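Long-range contacts in 4-hydroxy-tetrahydrodipicolinate synthase (Methanocaldococcus jannaschii DSM 2661, PDB 2YXG), which probably catalyses the condensation of pyruvate with L-aspartate semialdehyde to 4-hydroxy-tetrahydrodipicolinate, a step on the diaminopimelate route to lysine: residues K3-A8 against E211-V216; L23-N28 against M257-G262; S36-V41 against G68-I73; V121-N126 against E152-I157. All coordinates share one frame; numbering follows the deposited sequence.

Contact 1: residues K3-A8 against E211-V216; sequences KGVYPA and EFVEMV
V5 presses one methyl group, CG2, into the helical turn formed by F212, V213 and V216, and this single branch carries most of the contact. Its other methyl, CG1, stands anti to the backbone N (chi1 169°), which leaves CG2 beside that N and aimed at the helix. The tightest meeting is with V216, whose CG2 lies 3.5 Å from V5 CG2, somewhat closer than methyl groups usually approach. V216 CB backs this pair, while V216 CG1 lies 3.9 Å from G4 CA. V213 comes from the preceding turn: its CG2 sits 3.9 Å from V5 CB, and its CA lies 3.7 Å from V5 CG2, so the valine fits against helix backbone as well as side chains. The F212 ring adds a lighter, oblique touch, with CD2 4.2 Å from V5 CG2. G4 suits its place because, at its backbone angles, a side chain would be jammed against the carbonyl O of K3. The side-chain contacts are apolar and largely buried, and the short strand and helix segments run roughly antiparallel, at 150°, with their axes 7.6 Å apart. V200 and A205 also cover V5, while T189 and I193 of helix 189-194 lie against V216. Strand 4-7 is the first of the barrel and bonds through its backbone to the last, 199-202; the helix after that last strand, 209-221, thus packs across the seam where the TIM beta/alpha-barrel closes.

Contact 2: residues L23-N28 against M257-G262; sequences LEENIN and MGRPAG
The side chains of N26 and P260 run alongside one another in opposing senses, and the asparagine amide meets both the proline ring and its carbonyl. The ND2 of N26 donates to P260 O over 3.3 Å in a nearly straight bond (170°); the acceptor lies in the amide plane, but the donor stands well above the carbonyl plane. At the other end of the amide, N26 OD1 rests 3.4 Å from P260 CD. The same OD1 lies at the edge of the R259 guanidinium, 3.2 Å from NH1, with amide and guanidinium planes turned 47° apart. R259 gets there by bending at chi3, and it also makes a cation-pi contact with F29. The extended E25 chain crosses the CG-CD corner of P260, its carboxylate carbon CD 3.6 Å from P260 CG. Replacing N26 by alanine would probably cost P260 O its amide donor and take away the group beside P260 CD and R259 NH1. G258 leads into this loop through a Schellman motif that ends helix 248-256. The E25 carboxylate and R259 are related only by charge, OE2 being 4.2 Å from NH2 and well out of the guanidinium plane, which implies that the directional polar grip on barrel helix 20-32 comes from the neutral amide.

Contact 3: residues S36-V41 against G68-I73; sequences SGIVAV and GRVQVI
I73 N donates to I38 O over 2.8 Å in an almost straight bond (174°), nearly along the C=O axis. I38 uses its own N as well, donating to Q71 O at 2.9 Å, so its two backbone groups straddle V72. A40 N then meets I73 O at 2.8 Å, and at the start of the ladder Q71 N approaches S36 O in the carbonyl plane, on a lone pair, at 3.2 Å. These are the bonds of two neighbouring parallel strands of the TIM barrel, joined by helix 52-66 in a beta-alpha-beta crossover. G37 passes so close to the second strand, its CA 3.0 Å from Q71 O, that a CB would clash with that oxygen. V39 and I73 share a face of the sheet, and I73 CD1 touches V39 CG2 at 4.0 Å; I38, on the other face, packs its CG1 4.3 Å from V70 CG2, in the loop just before the strand, and I27 of helix 20-32 covers I38. The Q71 side chain, extended beyond CG, runs beside the S36 carbonyl and ends near Y6. An alanine at Q71 is likely to uncover the flank of that carbonyl and open a gap beside Y6, although the backbone bond would remain. V70 CB lies against S36 O as well, at 3.3 Å.

Contact 4: residues V121-N126 against E152-I157; sequences VAESIN and EEYSNI
A122 sets its methyl over one face of the Y154 ring, joining the C-terminal ends of two neighbouring outer helices of the beta/alpha barrel, 111-124 and 144-153. The inner part is close-packed: A122 CB stands 4.0 Å from the ring centroid in a CH-pi contact offset toward the rim, and I157 CD1 approaches the same methyl at 4.1 Å. A type I turn from Y154 to I157 brings N156 in beside them. Its CG lies between the backbone N and the carbonyl carbon (chi1 56°), and from there ND2 donates to A122 O at 3.1 Å, on a lone pair and in line (171°). ND2 also bonds to L127 O, which pins the amide between the helix end and the start of strand 129-133. The outer side, by contrast, is made of exposed glutamates. E123 stretches to the ring edge, where Y154 OH donates to its OE2 over 2.6 Å, on the anti side and tilted 35° out of the carboxylate plane. E153 CG covers the opposite ring face, and its carboxylate, in a weak, long ion pair with R115, may make E123 a somewhat stronger acceptor. A water lies 2.7 Å from N156 OD1 and 3.2 Å from A122 O.

How the contacts relate
Contacts 1 and 3 are neighbours in the barrel wall, their centres about 12 Å apart. They meet at S36, where K3 O lies 2.8 Å from S36 OG and V5 O 2.9 Å from S36 N, so strand 4-7 links the helix of contact 1 to the strand pair of contact 3. Contact 2 touches contact 3, I27 CG2 lying 3.6 Å from I38 CD1, but stays about 7 Å from contact 1 at the nearest atoms. Contact 4 stands apart, its centre about 34 Å from that of contact 2 across the chain's centre. Contacts 1 and 3 both reach the predicted pyruvate site: A8 touches T44, and the V39 side chain is about 4 Å from that of I201 and about 6 Å from that of K161, the probable Schiff-base lysine.

Contact 1: residues K3-A8 against E211-V216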
loop_
_atom_site.group_PDB
_atom_site.type_symbol
_atom_site.label_atom_id
_atom_site.label_comp_id
_atom_site.label_asym_id
_atom_site.label_seq_id
_atom_site.Cartn_x
_atom_site.Cartn_y
_atom_site.Cartn_z
ATOM N N LYS A 3 21.430 -0.620 24.725
ATOM C CA LYS A 3 22.358 -1.352 23.830
ATOM C C LYS A 3 22.206 -2.866 23.845
ATOM O O LYS A 3 22.119 -3.471 24.905
ATOM C CB LYS A 3 23.805 -0.995 24.169
ATOM C CG LYS A 3 24.798 -1.388 23.069
ATOM C CD LYS A 3 26.271 -1.035 23.411
ATOM C CE LYS A 3 27.020 -0.566 22.148
ATOM N NZ LYS A 3 28.529 -0.655 22.295
ATOM N N GLY A 4 22.209 -3.505 22.671
ATOM C CA GLY A 4 22.186 -4.972 22.669
ATOM C C GLY A 4 20.788 -5.515 22.582
ATOM O O GLY A 4 19.900 -4.858 22.066
ATOM N N VAL A 5 20.583 -6.720 23.085
ATOM C CA VAL A 5 19.351 -7.482 22.828
ATOM C C VAL A 5 18.401 -7.445 23.998
ATOM O O VAL A 5 18.826 -7.796 25.133
ATOM C CB VAL A 5 19.673 -8.976 22.539
ATOM C CG1 VAL A 5 18.415 -9.826 22.548
ATOM C CG2 VAL A 5 20.460 -9.085 21.244
ATOM N N TYR A 6 17.147 -7.039 23.737
ATOM C CA TYR A 6 16.050 -6.990 24.768
ATOM C C TYR A 6 14.845 -7.793 24.331
ATOM O O TYR A 6 14.051 -7.332 23.520
ATOM C CB TYR A 6 15.583 -5.558 25.057
ATOM C CG TYR A 6 16.689 -4.614 25.476
ATOM C CD1 TYR A 6 16.845 -4.255 26.813
ATOM C CD2 TYR A 6 17.560 -4.036 24.517
ATOM C CE1 TYR A 6 17.870 -3.364 27.208
ATOM C CE2 TYR A 6 18.567 -3.134 24.892
ATOM C CZ TYR A 6 18.730 -2.818 26.248
ATOM O OH TYR A 6 19.728 -1.943 26.640
ATOM N N PRO A 7 14.707 -9.013 24.835
ATOM C CA PRO A 7 13.563 -9.747 24.310
ATOM C C PRO A 7 12.263 -9.202 24.817
ATOM O O PRO A 7 12.196 -8.761 25.976
ATOM C CB PRO A 7 13.743 -11.183 24.838
ATOM C CG PRO A 7 14.927 -11.081 25.861
ATOM C CD PRO A 7 15.565 -9.775 25.769
ATOM N N ALA A 8 11.248 -9.236 23.942
ATOM C CA ALA A 8 9.901 -8.848 24.314
ATOM C C ALA A 8 9.275 -10.125 24.801
ATOM O O ALA A 8 8.962 -11.044 24.011
ATOM C CB ALA A 8 9.142 -8.243 23.107
ATOM N N GLU A 211 22.247 -17.033 20.832
ATOM C CA GLU A 211 22.606 -16.809 19.452
ATOM C C GLU A 211 22.341 -15.370 19.002
ATOM O O GLU A 211 23.201 -14.721 18.380
ATOM C CB GLU A 211 21.859 -17.821 18.590
ATOM C CG GLU A 211 22.212 -19.297 18.894
ATOM C CD GLU A 211 21.441 -19.926 20.078
ATOM O OE1 GLU A 211 20.796 -19.233 20.923
ATOM O OE2 GLU A 211 21.516 -21.168 20.194
ATOM N N PHE A 212 21.155 -14.862 19.323
ATOM C CA PHE A 212 20.847 -13.480 19.009
ATOM C C PHE A 212 21.780 -12.467 19.690
ATOM O O PHE A 212 22.285 -11.607 19.029
ATOM C CB PHE A 212 19.371 -13.156 19.302
ATOM C CG PHE A 212 18.705 -12.410 18.174
ATOM C CD1 PHE A 212 18.720 -12.949 16.874
ATOM C CD2 PHE A 212 18.125 -11.163 18.385
ATOM C CE1 PHE A 212 18.156 -12.267 15.803
ATOM C CE2 PHE A 212 17.548 -10.462 17.299
ATOM C CZ PHE A 212 17.569 -11.030 16.019
ATOM N N VAL A 213 22.014 -12.595 20.991
ATOM C CA VAL A 213 23.001 -11.762 21.682
ATOM C C VAL A 213 24.348 -11.778 20.975
ATOM O O VAL A 213 25.003 -10.741 20.776
ATOM C CB VAL A 213 23.191 -12.211 23.160
ATOM C CG1 VAL A 213 24.550 -11.750 23.708
ATOM C CG2 VAL A 213 21.952 -11.778 24.012
ATOM N N GLU A 214 24.783 -12.953 20.578
ATOM C CA GLU A 214 26.085 -12.965 19.990
ATOM C C GLU A 214 26.073 -12.380 18.563
ATOM O O GLU A 214 27.019 -11.665 18.193
ATOM C CB GLU A 214 26.770 -14.318 20.181
ATOM C CG GLU A 214 26.506 -15.363 19.187
ATOM C CD GLU A 214 27.535 -16.564 19.345
ATOM O OE1 GLU A 214 27.490 -17.260 20.441
ATOM O OE2 GLU A 214 28.377 -16.763 18.382
ATOM N N MET A 215 24.966 -12.558 17.819
ATOM C CA MET A 215 24.896 -11.971 16.469
ATOM C C MET A 215 24.944 -10.441 16.595
ATOM O O MET A 215 25.659 -9.770 15.866
ATOM C CB MET A 215 23.581 -12.343 15.763
ATOM C CG MET A 215 23.465 -11.772 14.319
ATOM S SD MET A 215 21.774 -11.905 13.727
ATOM C CE MET A 215 21.091 -10.438 14.541
ATOM N N VAL A 216 24.173 -9.916 17.545
ATOM C CA VAL A 216 24.115 -8.505 17.829
ATOM C C VAL A 216 25.453 -7.911 18.289
ATOM O O VAL A 216 25.878 -6.898 17.789
ATOM C CB VAL A 216 22.904 -8.206 18.798
ATOM C CG1 VAL A 216 22.886 -6.768 19.258
ATOM C CG2 VAL A 216 21.604 -8.451 18.030
#

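Contact 2: residues L23-N28 against M257-G262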
loop_
_atom_site.group_PDB
_atom_site.type_symbol
_atom_site.label_atom_id
_atom_site.label_comp_id
_atom_site.label_asym_id
_atom_site.label_seq_id
_atom_site.Cartn_x
_atom_site.Cartn_y
_atom_site.Cartn_z
ATOM N N LEU A 23 6.932 -17.549 34.198
ATOM C CA LEU A 23 7.478 -16.232 33.944
ATOM C C LEU A 23 8.889 -16.057 34.551
ATOM O O LEU A 23 9.840 -15.654 33.867
ATOM C CB LEU A 23 6.496 -15.158 34.440
ATOM C CG LEU A 23 6.731 -13.673 34.163
ATOM C CD1 LEU A 23 6.603 -13.335 32.642
ATOM C CD2 LEU A 23 5.727 -12.873 34.937
ATOM N N GLU A 24 9.033 -16.405 35.822
ATOM C CA GLU A 24 10.335 -16.361 36.503
ATOM C C GLU A 24 11.410 -17.175 35.794
ATOM O O GLU A 24 12.530 -16.693 35.542
ATOM C CB GLU A 24 10.178 -16.920 37.920
ATOM C CG GLU A 24 11.439 -16.837 38.760
ATOM C CD GLU A 24 11.153 -17.057 40.251
ATOM O OE1 GLU A 24 10.188 -17.799 40.594
ATOM O OE2 GLU A 24 11.880 -16.480 41.070
ATOM N N GLU A 25 11.050 -18.426 35.506
ATOM C CA GLU A 25 11.880 -19.357 34.813
ATOM C C GLU A 25 12.268 -18.832 33.424
ATOM O O GLU A 25 13.439 -18.945 33.012
ATOM C CB GLU A 25 11.170 -20.721 34.785
ATOM C CG GLU A 25 11.293 -21.479 33.482
ATOM C CD GLU A 25 10.871 -22.962 33.554
ATOM O OE1 GLU A 25 9.967 -23.349 34.366
ATOM O OE2 GLU A 25 11.470 -23.731 32.759
ATOM N N ASN A 26 11.323 -18.204 32.713
ATOM C CA ASN A 26 11.693 -17.577 31.400
ATOM C C ASN A 26 12.688 -16.443 31.589
ATOM O O ASN A 26 13.686 -16.341 30.890
ATOM C CB ASN A 26 10.482 -17.055 30.634
ATOM C CG ASN A 26 9.646 -18.127 30.077
ATOM O OD1 ASN A 26 10.095 -19.241 29.924
ATOM N ND2 ASN A 26 8.390 -17.798 29.755
ATOM N N ILE A 27 12.410 -15.604 32.575
ATOM C CA ILE A 27 13.321 -14.495 32.880
ATOM C C ILE A 27 14.741 -14.933 33.148
ATOM O O ILE A 27 15.689 -14.440 32.509
ATOM C CB ILE A 27 12.794 -13.636 34.010
ATOM C CG1 ILE A 27 11.483 -12.991 33.519
ATOM C CG2 ILE A 27 13.831 -12.537 34.376
ATOM C CD1 ILE A 27 10.722 -12.181 34.529
ATOM N N ASN A 28 14.907 -15.870 34.059
ATOM C CA ASN A 28 16.268 -16.384 34.357
ATOM C C ASN A 28 16.923 -17.077 33.180
ATOM O O ASN A 28 18.137 -16.934 32.986
ATOM C CB ASN A 28 16.209 -17.354 35.546
ATOM C CG ASN A 28 15.972 -16.647 36.825
ATOM O OD1 ASN A 28 15.210 -17.121 37.675
ATOM N ND2 ASN A 28 16.623 -15.484 36.991
ATOM N N MET A 257 8.833 -26.548 22.584
ATOM C CA MET A 257 10.132 -26.788 23.200
ATOM C C MET A 257 10.001 -27.163 24.656
ATOM O O MET A 257 11.013 -27.297 25.318
ATOM C CB MET A 257 11.072 -25.588 23.078
ATOM C CG MET A 257 11.339 -25.179 21.648
ATOM S SD MET A 257 12.127 -23.575 21.451
ATOM C CE MET A 257 11.268 -22.630 22.658
ATOM N N GLY A 258 8.755 -27.318 25.109
ATOM C CA GLY A 258 8.391 -27.540 26.508
ATOM C C GLY A 258 8.814 -26.446 27.492
ATOM O O GLY A 258 9.179 -26.752 28.602
ATOM N N ARG A 259 8.809 -25.184 27.068
ATOM C CA ARG A 259 9.125 -24.039 27.933
ATOM C C ARG A 259 7.791 -23.391 28.344
ATOM O O ARG A 259 6.783 -23.593 27.669
ATOM C CB ARG A 259 10.056 -23.037 27.231
ATOM C CG ARG A 259 11.429 -23.613 26.778
ATOM C CD ARG A 259 12.602 -22.572 26.766
ATOM N NE ARG A 259 13.545 -22.784 27.903
ATOM C CZ ARG A 259 13.516 -22.160 29.099
ATOM N NH1 ARG A 259 12.601 -21.220 29.404
ATOM N NH2 ARG A 259 14.428 -22.493 30.018
ATOM N N PRO A 260 7.758 -22.648 29.466
ATOM C CA PRO A 260 6.457 -22.076 29.831
ATOM C C PRO A 260 5.950 -21.105 28.773
ATOM O O PRO A 260 6.704 -20.247 28.326
ATOM C CB PRO A 260 6.740 -21.334 31.158
ATOM C CG PRO A 260 8.029 -21.915 31.671
ATOM C CD PRO A 260 8.815 -22.310 30.449
ATOM N N ALA A 261 4.691 -21.285 28.363
ATOM C CA ALA A 261 3.950 -20.380 27.477
ATOM C C ALA A 261 2.433 -20.573 27.681
ATOM O O ALA A 261 1.709 -19.641 28.027
ATOM C CB ALA A 261 4.367 -20.600 25.987
ATOM N N GLY A 262 1.956 -21.798 27.504
ATOM C CA GLY A 262 0.528 -22.079 27.474
ATOM C C GLY A 262 -0.275 -21.432 26.322
ATOM O O GLY A 262 0.230 -21.226 25.199
#

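Contact 3: residues S36-V41 against G68-I73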
loop_
_atom_site.group_PDB
_atom_site.type_symbol
_atom_site.label_atom_id
_atom_site.label_comp_id
_atom_site.label_asym_id
_atom_site.label_seq_id
_atom_site.Cartn_x
_atom_site.Cartn_y
_atom_site.Cartn_z
ATOM N N SER A 36 20.558 -8.045 27.396
ATOM C CA SER A 36 20.794 -6.748 28.101
ATOM C C SER A 36 19.653 -6.303 29.022
ATOM O O SER A 36 19.841 -5.507 29.954
ATOM C CB SER A 36 21.004 -5.621 27.105
ATOM O OG SER A 36 22.142 -5.856 26.349
ATOM N N GLY A 37 18.461 -6.776 28.730
ATOM C CA GLY A 37 17.283 -6.327 29.428
ATOM C C GLY A 37 16.056 -7.078 28.931
ATOM O O GLY A 37 16.133 -7.888 27.987
ATOM N N ILE A 38 14.932 -6.784 29.582
ATOM C CA ILE A 38 13.684 -7.447 29.330
ATOM C C ILE A 38 12.580 -6.405 29.110
ATOM O O ILE A 38 12.457 -5.456 29.861
ATOM C CB ILE A 38 13.362 -8.415 30.516
ATOM C CG1 ILE A 38 14.381 -9.581 30.466
ATOM C CG2 ILE A 38 11.902 -8.874 30.499
ATOM C CD1 ILE A 38 14.015 -10.834 31.253
ATOM N N VAL A 39 11.794 -6.622 28.062
ATOM C CA VAL A 39 10.632 -5.841 27.785
ATOM C C VAL A 39 9.364 -6.589 28.258
ATOM O O VAL A 39 8.998 -7.616 27.673
ATOM C CB VAL A 39 10.572 -5.465 26.284
ATOM C CG1 VAL A 39 9.419 -4.536 26.014
ATOM C CG2 VAL A 39 11.884 -4.830 25.843
ATOM N N ALA A 40 8.709 -6.074 29.317
ATOM C CA ALA A 40 7.515 -6.734 29.861
ATOM C C ALA A 40 6.228 -6.131 29.362
ATOM O O ALA A 40 6.093 -4.900 29.250
ATOM C CB ALA A 40 7.502 -6.716 31.424
ATOM N N VAL A 41 5.258 -7.022 29.134
ATOM C CA VAL A 41 3.890 -6.655 28.791
ATOM C C VAL A 41 3.800 -5.650 27.611
ATOM O O VAL A 41 3.092 -4.640 27.717
ATOM C CB VAL A 41 3.060 -6.158 30.039
ATOM C CG1 VAL A 41 2.959 -7.221 31.119
ATOM C CG2 VAL A 41 3.601 -4.893 30.635
ATOM N N GLY A 68 17.450 -6.003 39.372
ATOM C CA GLY A 68 18.553 -5.176 38.935
ATOM C C GLY A 68 19.663 -5.852 38.130
ATOM O O GLY A 68 20.636 -5.178 37.779
ATOM N N ARG A 69 19.540 -7.145 37.816
ATOM C CA ARG A 69 20.599 -7.809 37.040
ATOM C C ARG A 69 20.670 -7.286 35.598
ATOM O O ARG A 69 21.761 -7.118 35.038
ATOM C CB ARG A 69 20.395 -9.310 36.997
ATOM C CG ARG A 69 20.896 -10.036 38.230
ATOM C CD ARG A 69 20.521 -11.521 38.162
ATOM N NE ARG A 69 19.072 -11.665 38.287
ATOM C CZ ARG A 69 18.399 -12.758 37.939
ATOM N NH1 ARG A 69 19.036 -13.820 37.453
ATOM N NH2 ARG A 69 17.082 -12.796 38.105
ATOM N N VAL A 70 19.493 -7.047 35.008
ATOM C CA VAL A 70 19.413 -6.433 33.672
ATOM C C VAL A 70 18.348 -5.322 33.662
ATOM O O VAL A 70 17.595 -5.152 34.637
ATOM C CB VAL A 70 19.188 -7.492 32.543
ATOM C CG1 VAL A 70 20.284 -8.513 32.554
ATOM C CG2 VAL A 70 17.843 -8.161 32.675
ATOM N N GLN A 71 18.300 -4.535 32.592
ATOM C CA GLN A 71 17.311 -3.453 32.531
ATOM C C GLN A 71 15.931 -4.021 32.368
ATOM O O GLN A 71 15.739 -5.051 31.722
ATOM C CB GLN A 71 17.636 -2.476 31.413
ATOM C CG GLN A 71 19.067 -1.905 31.527
ATOM C CD GLN A 71 19.586 -1.479 30.183
ATOM O OE1 GLN A 71 20.341 -2.208 29.532
ATOM N NE2 GLN A 71 19.155 -0.311 29.732
ATOM N N VAL A 72 14.972 -3.376 33.002
ATOM C CA VAL A 72 13.566 -3.742 32.877
ATOM C C VAL A 72 12.824 -2.608 32.200
ATOM O O VAL A 72 12.775 -1.495 32.698
ATOM C CB VAL A 72 12.891 -4.131 34.248
ATOM C CG1 VAL A 72 11.407 -4.377 34.055
ATOM C CG2 VAL A 72 13.601 -5.345 34.855
ATOM N N ILE A 73 12.272 -2.900 31.042
ATOM C CA ILE A 73 11.543 -1.919 30.294
ATOM C C ILE A 73 10.101 -2.364 30.355
ATOM O O ILE A 73 9.756 -3.501 29.942
ATOM C CB ILE A 73 12.000 -1.887 28.841
ATOM C CG1 ILE A 73 13.526 -1.743 28.785
ATOM C CG2 ILE A 73 11.207 -0.806 27.993
ATOM C CD1 ILE A 73 14.073 -1.832 27.393
#

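Contact 4: residues V121-N126 against E152-I157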
loop_
_atom_site.group_PDB
_atom_site.type_symbol
_atom_site.label_atom_id
_atom_site.label_comp_id
_atom_site.label_asym_id
_atom_site.label_seq_id
_atom_site.Cartn_x
_atom_site.Cartn_y
_atom_site.Cartn_z
ATOM N N VAL A 121 3.360 11.827 28.447
ATOM C CA VAL A 121 4.067 10.681 29.024
ATOM C C VAL A 121 5.431 11.127 29.613
ATOM O O VAL A 121 5.757 10.816 30.766
ATOM C CB VAL A 121 4.215 9.510 28.004
ATOM C CG1 VAL A 121 5.102 8.441 28.503
ATOM C CG2 VAL A 121 2.807 8.928 27.652
ATOM N N ALA A 122 6.207 11.849 28.799
ATOM C CA ALA A 122 7.532 12.287 29.187
ATOM C C ALA A 122 7.493 13.192 30.432
ATOM O O ALA A 122 8.351 13.043 31.299
ATOM C CB ALA A 122 8.230 12.944 28.020
ATOM N N GLU A 123 6.506 14.090 30.519
ATOM C CA GLU A 123 6.299 14.947 31.696
ATOM C C GLU A 123 5.882 14.192 32.949
ATOM O O GLU A 123 6.071 14.692 34.059
ATOM C CB GLU A 123 5.243 16.021 31.412
ATOM C CG GLU A 123 5.807 17.245 30.648
ATOM C CD GLU A 123 4.757 18.022 29.830
ATOM O OE1 GLU A 123 3.547 18.021 30.206
ATOM O OE2 GLU A 123 5.149 18.618 28.785
ATOM N N SER A 124 5.306 13.002 32.785
ATOM C CA SER A 124 4.735 12.257 33.902
ATOM C C SER A 124 5.781 11.503 34.748
ATOM O O SER A 124 5.511 11.121 35.891
ATOM C CB SER A 124 3.624 11.284 33.425
ATOM O OG SER A 124 4.148 10.094 32.808
ATOM N N ILE A 125 6.960 11.268 34.189
ATOM C CA ILE A 125 7.926 10.381 34.829
ATOM C C ILE A 125 9.309 10.887 34.573
ATOM O O ILE A 125 9.489 11.725 33.692
ATOM C CB ILE A 125 7.825 8.921 34.297
ATOM C CG1 ILE A 125 8.130 8.851 32.784
ATOM C CG2 ILE A 125 6.453 8.323 34.655
ATOM C CD1 ILE A 125 8.172 7.404 32.214
ATOM N N ASN A 126 10.281 10.355 35.328
ATOM C CA ASN A 126 11.674 10.616 35.058
ATOM C C ASN A 126 12.447 9.473 34.359
ATOM O O ASN A 126 13.543 9.693 33.867
ATOM C CB ASN A 126 12.384 11.142 36.327
ATOM C CG ASN A 126 11.960 12.615 36.647
ATOM O OD1 ASN A 126 11.513 12.905 37.753
ATOM N ND2 ASN A 126 12.025 13.510 35.629
ATOM N N GLU A 152 14.314 16.943 21.430
ATOM C CA GLU A 152 14.743 18.320 21.728
ATOM C C GLU A 152 14.084 18.891 22.971
ATOM O O GLU A 152 14.736 19.641 23.697
ATOM C CB GLU A 152 14.591 19.271 20.528
ATOM C CG GLU A 152 15.618 18.968 19.400
ATOM C CD GLU A 152 15.371 19.719 18.073
ATOM O OE1 GLU A 152 14.211 20.168 17.783
ATOM O OE2 GLU A 152 16.390 19.840 17.301
ATOM N N GLU A 153 12.821 18.519 23.244
ATOM C CA GLU A 153 12.156 19.024 24.444
ATOM C C GLU A 153 12.356 18.222 25.724
ATOM O O GLU A 153 12.413 18.772 26.836
ATOM C CB GLU A 153 10.654 19.205 24.232
ATOM C CG GLU A 153 10.006 19.732 25.507
ATOM C CD GLU A 153 8.692 20.483 25.312
ATOM O OE1 GLU A 153 8.053 20.426 24.225
ATOM O OE2 GLU A 153 8.280 21.128 26.305
ATOM N N TYR A 154 12.419 16.916 25.575
ATOM C CA TYR A 154 12.401 16.031 26.718
ATOM C C TYR A 154 13.660 15.201 26.774
ATOM O O TYR A 154 13.873 14.301 25.917
ATOM C CB TYR A 154 11.185 15.129 26.635
ATOM C CG TYR A 154 9.896 15.896 26.632
ATOM C CD1 TYR A 154 9.377 16.433 27.821
ATOM C CD2 TYR A 154 9.205 16.125 25.434
ATOM C CE1 TYR A 154 8.159 17.174 27.812
ATOM C CE2 TYR A 154 8.002 16.870 25.407
ATOM C CZ TYR A 154 7.477 17.362 26.597
ATOM O OH TYR A 154 6.298 18.060 26.570
ATOM N N SER A 155 14.474 15.451 27.802
ATOM C CA SER A 155 15.707 14.681 27.956
ATOM C C SER A 155 15.457 13.189 28.201
ATOM O O SER A 155 16.359 12.375 27.978
ATOM C CB SER A 155 16.545 15.217 29.090
ATOM O OG SER A 155 15.784 15.128 30.283
ATOM N N ASN A 156 14.265 12.818 28.675
ATOM C CA ASN A 156 14.024 11.375 28.943
ATOM C C ASN A 156 13.473 10.601 27.730
ATOM O O ASN A 156 13.155 9.439 27.845
ATOM C CB ASN A 156 13.189 11.114 30.203
ATOM C CG ASN A 156 11.838 11.830 30.199
ATOM O OD1 ASN A 156 11.634 12.816 29.494
ATOM N ND2 ASN A 156 10.921 11.362 31.039
ATOM N N ILE A 157 13.303 11.281 26.596
ATOM C CA ILE A 157 12.989 10.613 25.341
ATOM C C ILE A 157 14.302 10.062 24.757
ATOM O O ILE A 157 15.106 10.774 24.139
ATOM C CB ILE A 157 12.285 11.523 24.345
ATOM C CG1 ILE A 157 10.973 11.999 24.954
ATOM C CG2 ILE A 157 12.027 10.764 22.973
ATOM C CD1 ILE A 157 9.827 11.069 24.703
HETATM O O HOH W 1 10.954 14.945 30.956
#